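Local atomic coordinates of probable outer membrane protein (Pseudomonas aeruginosa, PDB entry 3DWO), a protein that probably carries long-chain fatty acids or other hydrophobic compounds across the outer membrane, as a beta-barrel channel of the FadL family. Residues 35-40 / 147-152; 100-105 / 112-117; 201-206 / 242-247; 256-261 / 272-277. One frame throughout, in Å; residues are numbered along the deposited sequence.

Interaction 1: residues 35-40 / 147-152; sequences AAMAFI and TGSLSF. With C8E ((hydroxyethyloxy)tri(ethyloxy)octane), chain H.
Ser151 and Met37 bring together the barrel wall and the N-terminal part of the chain, which in FadL-family channels folds into the barrel as a plug, or hatch. Residues 147-152 belong to barrel strand 138-153, whose alternating side chains turn Ser149 and Ser151 toward residues 35-40 and Leu150 and Phe152 away; the last two lie on the face of the wall where the detergent tail of chain H runs past Leu150. Residues 35-38 form a short helical turn closed by the bond from Ala38 N to Ala35 O (3.0 Å). From this turn Met37 reaches furthest. Its CB rests against Ser151 OG at 3.6 Å, and the chain then runs along the strand until the bend at chi3 (48°) folds the terminal methyl back to the wall. There Met37 CE lies between the two serines, 3.8 Å from Ser151 CB. The same Met37 CE also touches Leu150 C at 3.9 Å. Ala38 flanks the same hydroxyl from another part of the turn, its CB 3.9 Å from Ser151 OG. Ala38 N is also near that oxygen, but the angle is too poor for a hydrogen bond, and the contact is carried by van der Waals packing. Ser149 OG is satisfied by the carbonyl of Ala30 in the short helix 29-32, and against this fixed hydroxyl Met37 CE packs at 3.6 Å.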
loop_
_atom_site.group_PDB
_atom_site.type_symbol
_atom_site.label_atom_id
_atom_site.label_comp_id
_atom_site.label_asym_id
_atom_site.label_seq_id
_atom_site.Cartn_x
_atom_site.Cartn_y
_atom_site.Cartn_z
ATOM N N ALA A 35 11.354 -14.005 16.090
ATOM C CA ALA A 35 11.770 -14.425 17.424
ATOM C C ALA A 35 10.697 -15.249 18.138
ATOM O O ALA A 35 11.015 -16.210 18.837
ATOM C CB ALA A 35 12.140 -13.204 18.267
ATOM N N ALA A 36 9.430 -14.881 17.954
ATOM C CA ALA A 36 8.318 -15.580 18.596
ATOM C C ALA A 36 8.224 -17.034 18.150
ATOM O O ALA A 36 7.541 -17.855 18.768
ATOM C CB ALA A 36 7.006 -14.857 18.301
ATOM N N MET A 37 8.921 -17.343 17.069
ATOM C CA MET A 37 8.938 -18.683 16.505
ATOM C C MET A 37 9.599 -19.667 17.486
ATOM O O MET A 37 9.326 -20.869 17.469
ATOM C CB MET A 37 9.716 -18.626 15.192
ATOM C CG MET A 37 9.199 -19.505 14.089
ATOM S SD MET A 37 9.791 -18.913 12.490
ATOM C CE MET A 37 11.536 -18.673 12.801
ATOM N N ALA A 38 10.466 -19.139 18.343
ATOM C CA ALA A 38 11.184 -19.952 19.316
ATOM C C ALA A 38 10.269 -20.558 20.378
ATOM O O ALA A 38 10.698 -21.395 21.169
ATOM C CB ALA A 38 12.271 -19.114 19.981
ATOM N N PHE A 39 9.008 -20.144 20.391
ATOM C CA PHE A 39 8.066 -20.653 21.373
ATOM C C PHE A 39 6.942 -21.463 20.752
ATOM O O PHE A 39 5.960 -21.791 21.414
ATOM C CB PHE A 39 7.521 -19.488 22.196
ATOM C CG PHE A 39 8.578 -18.796 23.000
ATOM C CD1 PHE A 39 9.087 -19.385 24.157
ATOM C CD2 PHE A 39 9.123 -17.593 22.569
ATOM C CE1 PHE A 39 10.129 -18.784 24.870
ATOM C CE2 PHE A 39 10.163 -16.984 23.272
ATOM C CZ PHE A 39 10.668 -17.582 24.424
ATOM N N ILE A 40 7.093 -21.782 19.471
ATOM C CA ILE A 40 6.110 -22.592 18.761
ATOM C C ILE A 40 6.655 -24.009 18.845
ATOM O O ILE A 40 7.668 -24.336 18.230
ATOM C CB ILE A 40 5.967 -22.142 17.289
ATOM C CG1 ILE A 40 5.254 -20.787 17.244
ATOM C CG2 ILE A 40 5.201 -23.184 16.488
ATOM C CD1 ILE A 40 5.077 -20.216 15.859
ATOM N N THR A 147 9.599 -15.210 2.011
ATOM C CA THR A 147 10.473 -15.045 3.163
ATOM C C THR A 147 11.076 -16.303 3.775
ATOM O O THR A 147 10.522 -17.392 3.675
ATOM C CB THR A 147 9.702 -14.290 4.278
ATOM O OG1 THR A 147 9.384 -12.969 3.825
ATOM C CG2 THR A 147 10.517 -14.194 5.536
ATOM N N GLY A 148 12.224 -16.119 4.418
ATOM C CA GLY A 148 12.912 -17.198 5.098
ATOM C C GLY A 148 13.435 -16.604 6.397
ATOM O O GLY A 148 14.084 -15.554 6.377
ATOM N N SER A 149 13.150 -17.239 7.530
ATOM C CA SER A 149 13.620 -16.697 8.799
ATOM C C SER A 149 14.105 -17.762 9.763
ATOM O O SER A 149 13.829 -18.954 9.600
ATOM C CB SER A 149 12.522 -15.869 9.471
ATOM O OG SER A 149 11.407 -16.680 9.796
ATOM N N LEU A 150 14.818 -17.310 10.786
ATOM C CA LEU A 150 15.377 -18.205 11.780
ATOM C C LEU A 150 15.218 -17.596 13.168
ATOM O O LEU A 150 15.362 -16.386 13.335
ATOM C CB LEU A 150 16.861 -18.410 11.477
ATOM C CG LEU A 150 17.507 -19.747 11.816
ATOM C CD1 LEU A 150 16.811 -20.865 11.036
ATOM C CD2 LEU A 150 18.991 -19.687 11.462
ATOM N N SER A 151 14.919 -18.429 14.160
ATOM C CA SER A 151 14.785 -17.939 15.527
ATOM C C SER A 151 15.756 -18.685 16.432
ATOM O O SER A 151 16.045 -19.862 16.216
ATOM C CB SER A 151 13.359 -18.130 16.045
ATOM O OG SER A 151 13.070 -19.498 16.234
ATOM N N PHE A 152 16.266 -17.989 17.440
ATOM C CA PHE A 152 17.198 -18.586 18.386
ATOM C C PHE A 152 16.764 -18.296 19.816
ATOM O O PHE A 152 16.660 -17.140 20.220
ATOM C CB PHE A 152 18.612 -18.047 18.154
ATOM C CG PHE A 152 19.622 -18.555 19.144
ATOM C CD1 PHE A 152 20.093 -17.733 20.162
ATOM C CD2 PHE A 152 20.098 -19.861 19.063
ATOM C CE1 PHE A 152 21.027 -18.206 21.089
ATOM C CE2 PHE A 152 21.030 -20.345 19.983
ATOM C CZ PHE A 152 21.495 -19.517 20.997
HETATM C C2 C8E H . 20.600 -11.675 8.049
HETATM C C3 C8E H . 19.268 -12.272 8.107
HETATM C C4 C8E H . 19.435 -13.633 8.577
HETATM C C5 C8E H . 18.470 -14.505 7.870
HETATM C C6 C8E H . 18.893 -15.888 7.976
HETATM C C7 C8E H . 17.603 -16.546 7.868
HETATM C C8 C8E H . 17.665 -17.532 6.774
HETATM O O9 C8E H . 16.636 -17.827 5.854
#

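Interaction 2: residues 100-105 / 112-117; sequences GFLVVP and FGLSQV. With C8E ((hydroxyethyloxy)tri(ethyloxy)octane), chain L.
Leu114 O receives the backbone N-H of Leu102 at 2.8 Å, in one of six hydrogen bonds that join the two antiparallel strands. The Gly100-Gln116, Leu102-Leu114 and Val104-Phe112 pairs are the hydrogen-bonded ones, each with two bonds; the straightest runs from Val104 N to Phe112 O (171° at the hydrogen). Between them, at the non-hydrogen-bonded pairs, Gly113 CA points a C-H at Leu102 O from 3.4 Å. The two leucines lie side by side and point the same way, Leu102 CB 4.0 Å from Leu114 CB and Leu102 CD2 4.1 Å from Leu114 CD2. Next to them Gly100 leaves room for the detergent chain of chain L, whose C3 lies 3.7 Å from Gly100 C. On the other face the Phe101 ring, its CG placed anti to the carbonyl carbon (chi1 -63°), leans across the strand gap: CD1 meets Ser115 CB at 3.3 Å, and CE1 reaches Val117 CG2 at 4.0 Å. Phe31 of helix 29-32 packs on all three of these residues from the interior. Gln116 bends at chi2 to hand its NE2 to the carbonyl of Pro98. A mostly apolar face (Leu102, Val104, Phe112, Leu114) toward detergent and an opposite face packed on the plug are expected of a FadL-family barrel wall.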
loop_
_atom_site.group_PDB
_atom_site.type_symbol
_atom_site.label_atom_id
_atom_site.label_comp_id
_atom_site.label_asym_id
_atom_site.label_seq_id
_atom_site.Cartn_x
_atom_site.Cartn_y
_atom_site.Cartn_z
ATOM N N GLY A 100 0.827 -17.013 3.106
ATOM C CA GLY A 100 1.195 -18.336 3.576
ATOM C C GLY A 100 2.288 -18.320 4.625
ATOM O O GLY A 100 3.238 -17.542 4.532
ATOM N N PHE A 101 2.153 -19.182 5.627
ATOM C CA PHE A 101 3.143 -19.266 6.692
ATOM C C PHE A 101 3.474 -20.711 7.028
ATOM O O PHE A 101 2.597 -21.580 7.074
ATOM C CB PHE A 101 2.639 -18.569 7.955
ATOM C CG PHE A 101 2.412 -17.093 7.792
ATOM C CD1 PHE A 101 3.486 -16.225 7.620
ATOM C CD2 PHE A 101 1.122 -16.568 7.822
ATOM C CE1 PHE A 101 3.279 -14.850 7.483
ATOM C CE2 PHE A 101 0.902 -15.201 7.687
ATOM C CZ PHE A 101 1.981 -14.338 7.517
ATOM N N LEU A 102 4.753 -20.959 7.263
ATOM C CA LEU A 102 5.215 -22.286 7.620
ATOM C C LEU A 102 6.278 -22.148 8.699
ATOM O O LEU A 102 7.237 -21.391 8.546
ATOM C CB LEU A 102 5.794 -23.001 6.396
ATOM C CG LEU A 102 6.427 -24.363 6.686
ATOM C CD1 LEU A 102 5.380 -25.312 7.248
ATOM C CD2 LEU A 102 7.024 -24.918 5.409
ATOM N N VAL A 103 6.089 -22.861 9.803
ATOM C CA VAL A 103 7.048 -22.828 10.895
ATOM C C VAL A 103 7.491 -24.252 11.204
ATOM O O VAL A 103 6.665 -25.137 11.433
ATOM C CB VAL A 103 6.450 -22.194 12.157
ATOM C CG1 VAL A 103 7.457 -22.270 13.293
ATOM C CG2 VAL A 103 6.076 -20.745 11.879
ATOM N N VAL A 104 8.803 -24.457 11.201
ATOM C CA VAL A 104 9.383 -25.769 11.448
ATOM C C VAL A 104 10.486 -25.713 12.497
ATOM O O VAL A 104 11.610 -25.301 12.201
ATOM C CB VAL A 104 9.996 -26.349 10.155
ATOM C CG1 VAL A 104 10.557 -27.731 10.418
ATOM C CG2 VAL A 104 8.952 -26.389 9.057
ATOM N N PRO A 105 10.180 -26.108 13.742
ATOM C CA PRO A 105 11.222 -26.075 14.773
ATOM C C PRO A 105 12.336 -27.065 14.407
ATOM O O PRO A 105 12.063 -28.210 14.036
ATOM C CB PRO A 105 10.466 -26.456 16.046
ATOM C CG PRO A 105 9.328 -27.296 15.540
ATOM C CD PRO A 105 8.892 -26.553 14.302
ATOM N N PHE A 112 12.683 -22.670 12.032
ATOM C CA PHE A 112 12.779 -22.135 10.680
ATOM C C PHE A 112 11.423 -21.611 10.220
ATOM O O PHE A 112 10.397 -22.241 10.462
ATOM C CB PHE A 112 13.254 -23.236 9.737
ATOM C CG PHE A 112 13.425 -22.790 8.319
ATOM C CD1 PHE A 112 14.365 -21.812 7.990
ATOM C CD2 PHE A 112 12.672 -23.370 7.302
ATOM C CE1 PHE A 112 14.559 -21.419 6.664
ATOM C CE2 PHE A 112 12.857 -22.988 5.974
ATOM C CZ PHE A 112 13.805 -22.010 5.654
ATOM N N GLY A 113 11.426 -20.463 9.547
ATOM C CA GLY A 113 10.182 -19.881 9.076
ATOM C C GLY A 113 10.170 -19.542 7.595
ATOM O O GLY A 113 11.145 -19.021 7.049
ATOM N N LEU A 114 9.046 -19.835 6.950
ATOM C CA LEU A 114 8.854 -19.581 5.526
ATOM C C LEU A 114 7.512 -18.890 5.347
ATOM O O LEU A 114 6.552 -19.213 6.047
ATOM C CB LEU A 114 8.832 -20.907 4.763
ATOM C CG LEU A 114 9.904 -21.207 3.721
ATOM C CD1 LEU A 114 11.263 -20.793 4.232
ATOM C CD2 LEU A 114 9.873 -22.693 3.390
ATOM N N SER A 115 7.429 -17.949 4.413
ATOM C CA SER A 115 6.157 -17.275 4.199
ATOM C C SER A 115 6.039 -16.536 2.878
ATOM O O SER A 115 7.035 -16.155 2.260
ATOM C CB SER A 115 5.881 -16.287 5.339
ATOM O OG SER A 115 6.618 -15.087 5.172
ATOM N N GLN A 116 4.796 -16.363 2.448
ATOM C CA GLN A 116 4.475 -15.631 1.237
ATOM C C GLN A 116 3.621 -14.495 1.770
ATOM O O GLN A 116 2.589 -14.734 2.399
ATOM C CB GLN A 116 3.683 -16.500 0.264
ATOM C CG GLN A 116 3.060 -15.728 -0.878
ATOM C CD GLN A 116 1.685 -15.203 -0.527
ATOM O OE1 GLN A 116 0.779 -15.979 -0.226
ATOM N NE2 GLN A 116 1.521 -13.886 -0.560
ATOM N N VAL A 117 4.065 -13.267 1.525
ATOM C CA VAL A 117 3.386 -12.077 2.023
ATOM C C VAL A 117 3.124 -11.006 0.955
ATOM O O VAL A 117 3.685 -11.052 -0.141
ATOM C CB VAL A 117 4.225 -11.472 3.184
ATOM C CG1 VAL A 117 3.819 -10.047 3.455
ATOM C CG2 VAL A 117 4.035 -12.311 4.444
HETATM C C1 C8E L . 6.029 -19.975 1.278
HETATM C C2 C8E L . 5.381 -20.926 2.168
HETATM C C3 C8E L . 3.939 -20.738 2.316
HETATM C C4 C8E L . 3.456 -21.796 3.184
HETATM C C5 C8E L . 2.359 -22.517 2.493
HETATM C C6 C8E L . 1.709 -23.436 3.403
#

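Interaction 3: residues 201-206 / 242-247; sequences ALMRVK and GHYNLY. With C8E ((hydroxyethyloxy)tri(ethyloxy)octane), chain D.
Met203 folds over the seam between the strands and rests its sulfur on the neighbouring side chains of Tyr244 and Leu246. The bend at chi2 (67°) brings SD there, and chi3 (102°) then sets the methyl CE: Met203 SD lies 3.8 Å from Tyr244 CD1, an oblique Met-aromatic contact, and 4.1 Å from Leu246 CD1. Beside it Val205 CG2 fits against Tyr244 CB, while Val205 CG1 meets the ether oxygen O15 of the chain D detergent at 3.3 Å. Tyr244 OH goes on to the backbone N of Arg273. The other face has a polar ridge. Arg204 turns its guanidinium side-on to Asn245, whose OD1 takes both NE (3.0 Å) and NH2 (2.9 Å); the oxygen lies in the guanidinium plane, but the amide itself is turned 74° from it. Two bonds to one oxygen fix the rotation of the group, whose plane stands across the strand direction, and Tyr247 CB fills the space over one of its faces, 3.9 Å from NH2. Further along, Leu202 CB packs beside Tyr247 CB at 4.3 Å. Between the two faces runs an antiparallel ladder, from Leu202-Tyr247 to Lys206-His243. The contact is a barrel hairpin of the FadL type, apolar and aromatic side chains on one face, polar and charged ones on most of the other.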
loop_
_atom_site.group_PDB
_atom_site.type_symbol
_atom_site.label_atom_id
_atom_site.label_comp_id
_atom_site.label_asym_id
_atom_site.label_seq_id
_atom_site.Cartn_x
_atom_site.Cartn_y
_atom_site.Cartn_z
ATOM N N ALA A 201 -2.754 13.742 -23.974
ATOM C CA ALA A 201 -2.196 12.422 -24.195
ATOM C C ALA A 201 -2.131 11.722 -22.843
ATOM O O ALA A 201 -1.896 12.359 -21.812
ATOM C CB ALA A 201 -0.808 12.544 -24.795
ATOM N N LEU A 202 -2.363 10.415 -22.843
ATOM C CA LEU A 202 -2.307 9.658 -21.608
ATOM C C LEU A 202 -0.895 9.135 -21.398
ATOM O O LEU A 202 -0.380 8.339 -22.197
ATOM C CB LEU A 202 -3.279 8.482 -21.649
ATOM C CG LEU A 202 -3.338 7.666 -20.349
ATOM C CD1 LEU A 202 -4.056 8.475 -19.279
ATOM C CD2 LEU A 202 -4.063 6.348 -20.592
ATOM N N MET A 203 -0.261 9.617 -20.336
ATOM C CA MET A 203 1.079 9.186 -19.971
ATOM C C MET A 203 0.893 7.870 -19.214
ATOM O O MET A 203 0.041 7.783 -18.336
ATOM C CB MET A 203 1.722 10.231 -19.060
ATOM C CG MET A 203 2.918 9.731 -18.292
ATOM S SD MET A 203 4.288 9.363 -19.376
ATOM C CE MET A 203 5.299 10.815 -19.121
ATOM N N ARG A 204 1.674 6.852 -19.562
ATOM C CA ARG A 204 1.579 5.540 -18.916
ATOM C C ARG A 204 2.949 5.041 -18.482
ATOM O O ARG A 204 3.874 4.970 -19.286
ATOM C CB ARG A 204 0.949 4.515 -19.873
ATOM C CG ARG A 204 -0.477 4.871 -20.297
ATOM C CD ARG A 204 -1.127 3.791 -21.166
ATOM N NE ARG A 204 -0.505 3.671 -22.482
ATOM C CZ ARG A 204 -1.062 3.046 -23.520
ATOM N NH1 ARG A 204 -2.261 2.485 -23.393
ATOM N NH2 ARG A 204 -0.424 2.983 -24.687
ATOM N N VAL A 205 3.073 4.684 -17.208
ATOM C CA VAL A 205 4.340 4.194 -16.678
ATOM C C VAL A 205 4.140 2.804 -16.082
ATOM O O VAL A 205 3.288 2.606 -15.214
ATOM C CB VAL A 205 4.894 5.143 -15.579
ATOM C CG1 VAL A 205 6.310 4.732 -15.194
ATOM C CG2 VAL A 205 4.865 6.581 -16.073
ATOM N N LYS A 206 4.929 1.848 -16.558
ATOM C CA LYS A 206 4.847 0.467 -16.088
ATOM C C LYS A 206 6.245 0.037 -15.662
ATOM O O LYS A 206 7.158 -0.035 -16.483
ATOM C CB LYS A 206 4.334 -0.439 -17.211
ATOM C CG LYS A 206 4.357 -1.913 -16.868
ATOM C CD LYS A 206 3.103 -2.338 -16.136
ATOM C CE LYS A 206 1.964 -2.580 -17.120
ATOM N NZ LYS A 206 2.250 -3.737 -18.027
ATOM N N GLY A 242 11.293 -0.103 -15.955
ATOM C CA GLY A 242 10.357 -0.490 -16.992
ATOM C C GLY A 242 10.345 0.515 -18.137
ATOM O O GLY A 242 11.400 0.864 -18.673
ATOM N N HIS A 243 9.157 0.994 -18.499
ATOM C CA HIS A 243 9.009 1.935 -19.609
ATOM C C HIS A 243 7.858 2.899 -19.373
ATOM O O HIS A 243 7.064 2.725 -18.452
ATOM C CB HIS A 243 8.700 1.172 -20.907
ATOM C CG HIS A 243 9.614 0.016 -21.165
ATOM N ND1 HIS A 243 10.794 0.140 -21.867
ATOM C CD2 HIS A 243 9.549 -1.277 -20.764
ATOM C CE1 HIS A 243 11.418 -1.025 -21.884
ATOM N NE2 HIS A 243 10.684 -1.901 -21.221
ATOM N N TYR A 244 7.775 3.914 -20.228
ATOM C CA TYR A 244 6.682 4.876 -20.181
ATOM C C TYR A 244 6.372 5.148 -21.641
ATOM O O TYR A 244 7.247 5.050 -22.497
ATOM C CB TYR A 244 7.080 6.186 -19.463
ATOM C CG TYR A 244 7.853 7.192 -20.300
ATOM C CD1 TYR A 244 7.228 7.926 -21.314
ATOM C CD2 TYR A 244 9.215 7.414 -20.076
ATOM C CE1 TYR A 244 7.942 8.855 -22.080
ATOM C CE2 TYR A 244 9.941 8.341 -20.839
ATOM C CZ TYR A 244 9.299 9.056 -21.835
ATOM O OH TYR A 244 10.010 9.969 -22.582
ATOM N N ASN A 245 5.118 5.462 -21.928
ATOM C CA ASN A 245 4.719 5.774 -23.284
ATOM C C ASN A 245 3.559 6.745 -23.169
ATOM O O ASN A 245 2.894 6.812 -22.131
ATOM C CB ASN A 245 4.311 4.504 -24.049
ATOM C CG ASN A 245 2.949 3.981 -23.650
ATOM O OD1 ASN A 245 1.923 4.531 -24.040
ATOM N ND2 ASN A 245 2.932 2.911 -22.871
ATOM N N LEU A 246 3.348 7.526 -24.218
ATOM C CA LEU A 246 2.270 8.491 -24.221
ATOM C C LEU A 246 1.269 8.058 -25.271
ATOM O O LEU A 246 1.633 7.852 -26.425
ATOM C CB LEU A 246 2.796 9.887 -24.569
ATOM C CG LEU A 246 3.792 10.571 -23.632
ATOM C CD1 LEU A 246 4.993 9.681 -23.395
ATOM C CD2 LEU A 246 4.238 11.879 -24.257
ATOM N N TYR A 247 0.016 7.897 -24.863
ATOM C CA TYR A 247 -1.028 7.527 -25.801
ATOM C C TYR A 247 -1.775 8.803 -26.148
ATOM O O TYR A 247 -2.673 9.220 -25.417
ATOM C CB TYR A 247 -1.993 6.507 -25.188
ATOM C CG TYR A 247 -3.315 6.443 -25.923
ATOM C CD1 TYR A 247 -3.358 6.411 -27.319
ATOM C CD2 TYR A 247 -4.523 6.478 -25.230
ATOM C CE1 TYR A 247 -4.574 6.426 -28.010
ATOM C CE2 TYR A 247 -5.744 6.492 -25.909
ATOM C CZ TYR A 247 -5.760 6.470 -27.299
ATOM O OH TYR A 247 -6.958 6.535 -27.979
HETATM C C1 C8E D . -0.720 10.601 -1.744
HETATM C C2 C8E D . -0.417 10.017 -3.045
HETATM C C3 C8E D . 0.840 9.286 -3.126
HETATM C C4 C8E D . 0.910 8.704 -4.455
HETATM C C5 C8E D . 1.874 7.575 -4.434
HETATM C C6 C8E D . 1.641 6.695 -5.565
HETATM C C7 C8E D . 2.940 6.052 -5.654
HETATM C C8 C8E D . 2.753 4.619 -5.982
HETATM O O9 C8E D . 3.405 3.885 -7.009
HETATM C C10 C8E D . 3.240 4.296 -8.353
HETATM C C11 C8E D . 4.048 3.339 -9.171
HETATM O O12 C8E D . 5.349 3.884 -9.453
HETATM C C13 C8E D . 5.614 4.208 -10.853
HETATM C C14 C8E D . 5.222 5.530 -11.586
HETATM O O15 C8E D . 6.003 6.457 -12.399
HETATM C C16 C8E D . 6.591 7.510 -11.607
HETATM C C17 C8E D . 5.719 8.772 -11.463
HETATM O O18 C8E D . 4.594 9.062 -12.320
HETATM C C19 C8E D . 4.948 9.839 -13.495
HETATM C C20 C8E D . 4.277 11.218 -13.849
HETATM O O21 C8E D . 3.147 11.237 -14.735
#

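Interaction 4: residues 256-261 / 272-277; sequences GAIEGG and LRMGAS. With C8E ((hydroxyethyloxy)tri(ethyloxy)octane), chain C.
Helix 253-259 ends in a Schellman motif at Gly261, where positive phi (70°) accompanies two bonds back into the last turn, and this last turn packs on the residues that lead into strand 275-281. Ile258 is the knob of the contact. With CG1 set beside the backbone N (chi1 -77°), its CD1 extends to Met274 SD at 3.4 Å and to Leu272 CD2 at 4.2 Å, while the CG2 branch settles 3.8 Å from Arg273 CA. The bend of Met274 at chi2 (-53°) turns its sulfur toward the isoleucine, and its CG lies 3.5 Å from Glu259 OE2. No direct hydrogen bond crosses the contact; two waters bridge it instead. One gives its hydrogens to Ile258 O and to Leu272 O (2.6 Å), joining the two carbonyls. The other donates to Glu259 OE2 and accepts from Met274 N, so the carboxylate reaches the backbone indirectly. The detergent of chain C lies along this site, its C16 3.3 Å from Ala257 CB and its alkyl tail beside Leu272. Around the contact, Leu246 and Tyr244 of strand 226-248 back Ile258 and Leu272, respectively, and backbone bonds from Met274 to Leu246 and from Ala276 to Tyr244 add strand 275-281 to that strand's edge.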
loop_
_atom_site.group_PDB
_atom_site.type_symbol
_atom_site.label_atom_id
_atom_site.label_comp_id
_atom_site.label_asym_id
_atom_site.label_seq_id
_atom_site.Cartn_x
_atom_site.Cartn_y
_atom_site.Cartn_z
ATOM N N GLY A 256 3.264 15.767 -32.617
ATOM C CA GLY A 256 3.892 16.798 -33.428
ATOM C C GLY A 256 4.874 17.613 -32.600
ATOM O O GLY A 256 5.978 17.927 -33.047
ATOM N N ALA A 257 4.474 17.954 -31.378
ATOM C CA ALA A 257 5.334 18.728 -30.487
ATOM C C ALA A 257 6.563 17.919 -30.098
ATOM O O ALA A 257 7.694 18.400 -30.175
ATOM C CB ALA A 257 4.572 19.115 -29.241
ATOM N N ILE A 258 6.335 16.682 -29.674
ATOM C CA ILE A 258 7.432 15.831 -29.258
ATOM C C ILE A 258 8.407 15.571 -30.393
ATOM O O ILE A 258 9.615 15.731 -30.222
ATOM C CB ILE A 258 6.896 14.506 -28.661
ATOM C CG1 ILE A 258 6.396 14.784 -27.240
ATOM C CG2 ILE A 258 7.985 13.420 -28.666
ATOM C CD1 ILE A 258 5.625 13.656 -26.619
ATOM N N GLU A 259 7.893 15.182 -31.555
ATOM C CA GLU A 259 8.766 14.933 -32.689
ATOM C C GLU A 259 9.438 16.239 -33.100
ATOM O O GLU A 259 10.522 16.238 -33.685
ATOM C CB GLU A 259 7.973 14.354 -33.867
ATOM C CG GLU A 259 7.366 12.979 -33.589
ATOM C CD GLU A 259 8.335 12.043 -32.876
ATOM O OE1 GLU A 259 9.506 11.946 -33.309
ATOM O OE2 GLU A 259 7.928 11.399 -31.884
ATOM N N GLY A 260 8.791 17.356 -32.778
ATOM C CA GLY A 260 9.346 18.651 -33.120
ATOM C C GLY A 260 10.391 19.113 -32.122
ATOM O O GLY A 260 11.048 20.131 -32.330
ATOM N N GLY A 261 10.538 18.361 -31.032
ATOM C CA GLY A 261 11.506 18.702 -30.003
ATOM C C GLY A 261 11.154 19.940 -29.194
ATOM O O GLY A 261 12.021 20.525 -28.548
ATOM N N LEU A 272 11.759 14.424 -23.360
ATOM C CA LEU A 272 10.518 13.672 -23.444
ATOM C C LEU A 272 10.303 13.088 -24.844
ATOM O O LEU A 272 10.508 13.765 -25.856
ATOM C CB LEU A 272 9.340 14.571 -23.067
ATOM C CG LEU A 272 7.969 13.891 -23.040
ATOM C CD1 LEU A 272 7.933 12.882 -21.891
ATOM C CD2 LEU A 272 6.873 14.934 -22.871
ATOM N N ARG A 273 9.878 11.830 -24.892
ATOM C CA ARG A 273 9.636 11.146 -26.160
ATOM C C ARG A 273 8.263 10.485 -26.123
ATOM O O ARG A 273 7.571 10.543 -25.103
ATOM C CB ARG A 273 10.720 10.092 -26.392
ATOM C CG ARG A 273 12.139 10.647 -26.325
ATOM C CD ARG A 273 13.168 9.525 -26.336
ATOM N NE ARG A 273 14.534 10.025 -26.209
ATOM C CZ ARG A 273 15.613 9.249 -26.131
ATOM N NH1 ARG A 273 15.490 7.926 -26.165
ATOM N NH2 ARG A 273 16.819 9.794 -26.019
ATOM N N MET A 274 7.862 9.856 -27.224
ATOM C CA MET A 274 6.563 9.199 -27.259
ATOM C C MET A 274 6.608 7.912 -26.446
ATOM O O MET A 274 5.573 7.357 -26.088
ATOM C CB MET A 274 6.137 8.904 -28.707
ATOM C CG MET A 274 5.733 10.147 -29.495
ATOM S SD MET A 274 4.465 11.147 -28.641
ATOM C CE MET A 274 2.989 10.196 -29.007
ATOM N N GLY A 275 7.821 7.459 -26.150
ATOM C CA GLY A 275 8.015 6.248 -25.375
ATOM C C GLY A 275 9.497 6.021 -25.117
ATOM O O GLY A 275 10.323 6.363 -25.954
ATOM N N ALA A 276 9.840 5.457 -23.964
ATOM C CA ALA A 276 11.237 5.205 -23.635
ATOM C C ALA A 276 11.321 4.358 -22.376
ATOM O O ALA A 276 10.317 4.135 -21.708
ATOM C CB ALA A 276 11.975 6.532 -23.423
ATOM N N SER A 277 12.516 3.877 -22.056
ATOM C CA SER A 277 12.701 3.072 -20.854
ATOM C C SER A 277 12.571 4.041 -19.676
ATOM O O SER A 277 12.667 5.255 -19.865
ATOM C CB SER A 277 14.081 2.411 -20.870
ATOM O OG SER A 277 15.097 3.389 -20.935
HETATM C C1 C8E C . 5.735 14.165 -17.458
HETATM C C2 C8E C . 6.266 15.464 -17.837
HETATM C C3 C8E C . 5.702 16.001 -19.067
HETATM C C4 C8E C . 6.438 17.215 -19.379
HETATM C C5 C8E C . 5.747 17.901 -20.493
HETATM C C6 C8E C . 6.373 19.171 -20.756
HETATM C C7 C8E C . 5.723 19.525 -22.008
HETATM C C8 C8E C . 6.307 20.791 -22.468
HETATM O O9 C8E C . 5.954 21.564 -23.599
HETATM C C10 C8E C . 6.049 21.002 -24.892
HETATM C C11 C8E C . 5.636 22.099 -25.815
HETATM O O12 C8E C . 4.426 21.786 -26.515
HETATM C C13 C8E C . 3.873 22.908 -27.247
HETATM C C14 C8E C . 2.604 22.894 -28.149
HETATM O O15 C8E C . 1.555 21.899 -28.364
HETATM C C16 C8E C . 1.908 21.018 -29.444
HETATM C C17 C8E C . 1.441 21.470 -30.838
HETATM O O18 C8E C . 2.137 21.121 -32.053
HETATM C C19 C8E C . 3.146 22.099 -32.420
HETATM C C20 C8E C . 4.317 21.809 -33.427
HETATM O O21 C8E C . 5.475 22.650 -33.383
HETATM O O HOH W 1 10.679 15.597 -27.716
HETATM O O HOH W 2 9.364 9.784 -29.806
#

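How the interactions relate
From the N terminus, residues 35-40 come first, before the first barrel strand, and interaction 1 closes only when strand 138-153 reaches them. Interaction 2, the hairpin of strands 93-105 and 110-125, nests inside that long loop. The two touch, because strand 110-125 is bonded to strand 138-153 and Met37 also packs on Val103: plug and wall meet in one patch. Interaction 3 follows in series, pairing strands 201-220 and 226-248, its centre about 43 Å from that of interaction 1. Interaction 4 closes a short loop just afterwards and joins interaction 3 through strand 226-248, where Leu246 CD2 lies 3.3 Å from Ile258 CD1. No contact crosses another along the chain.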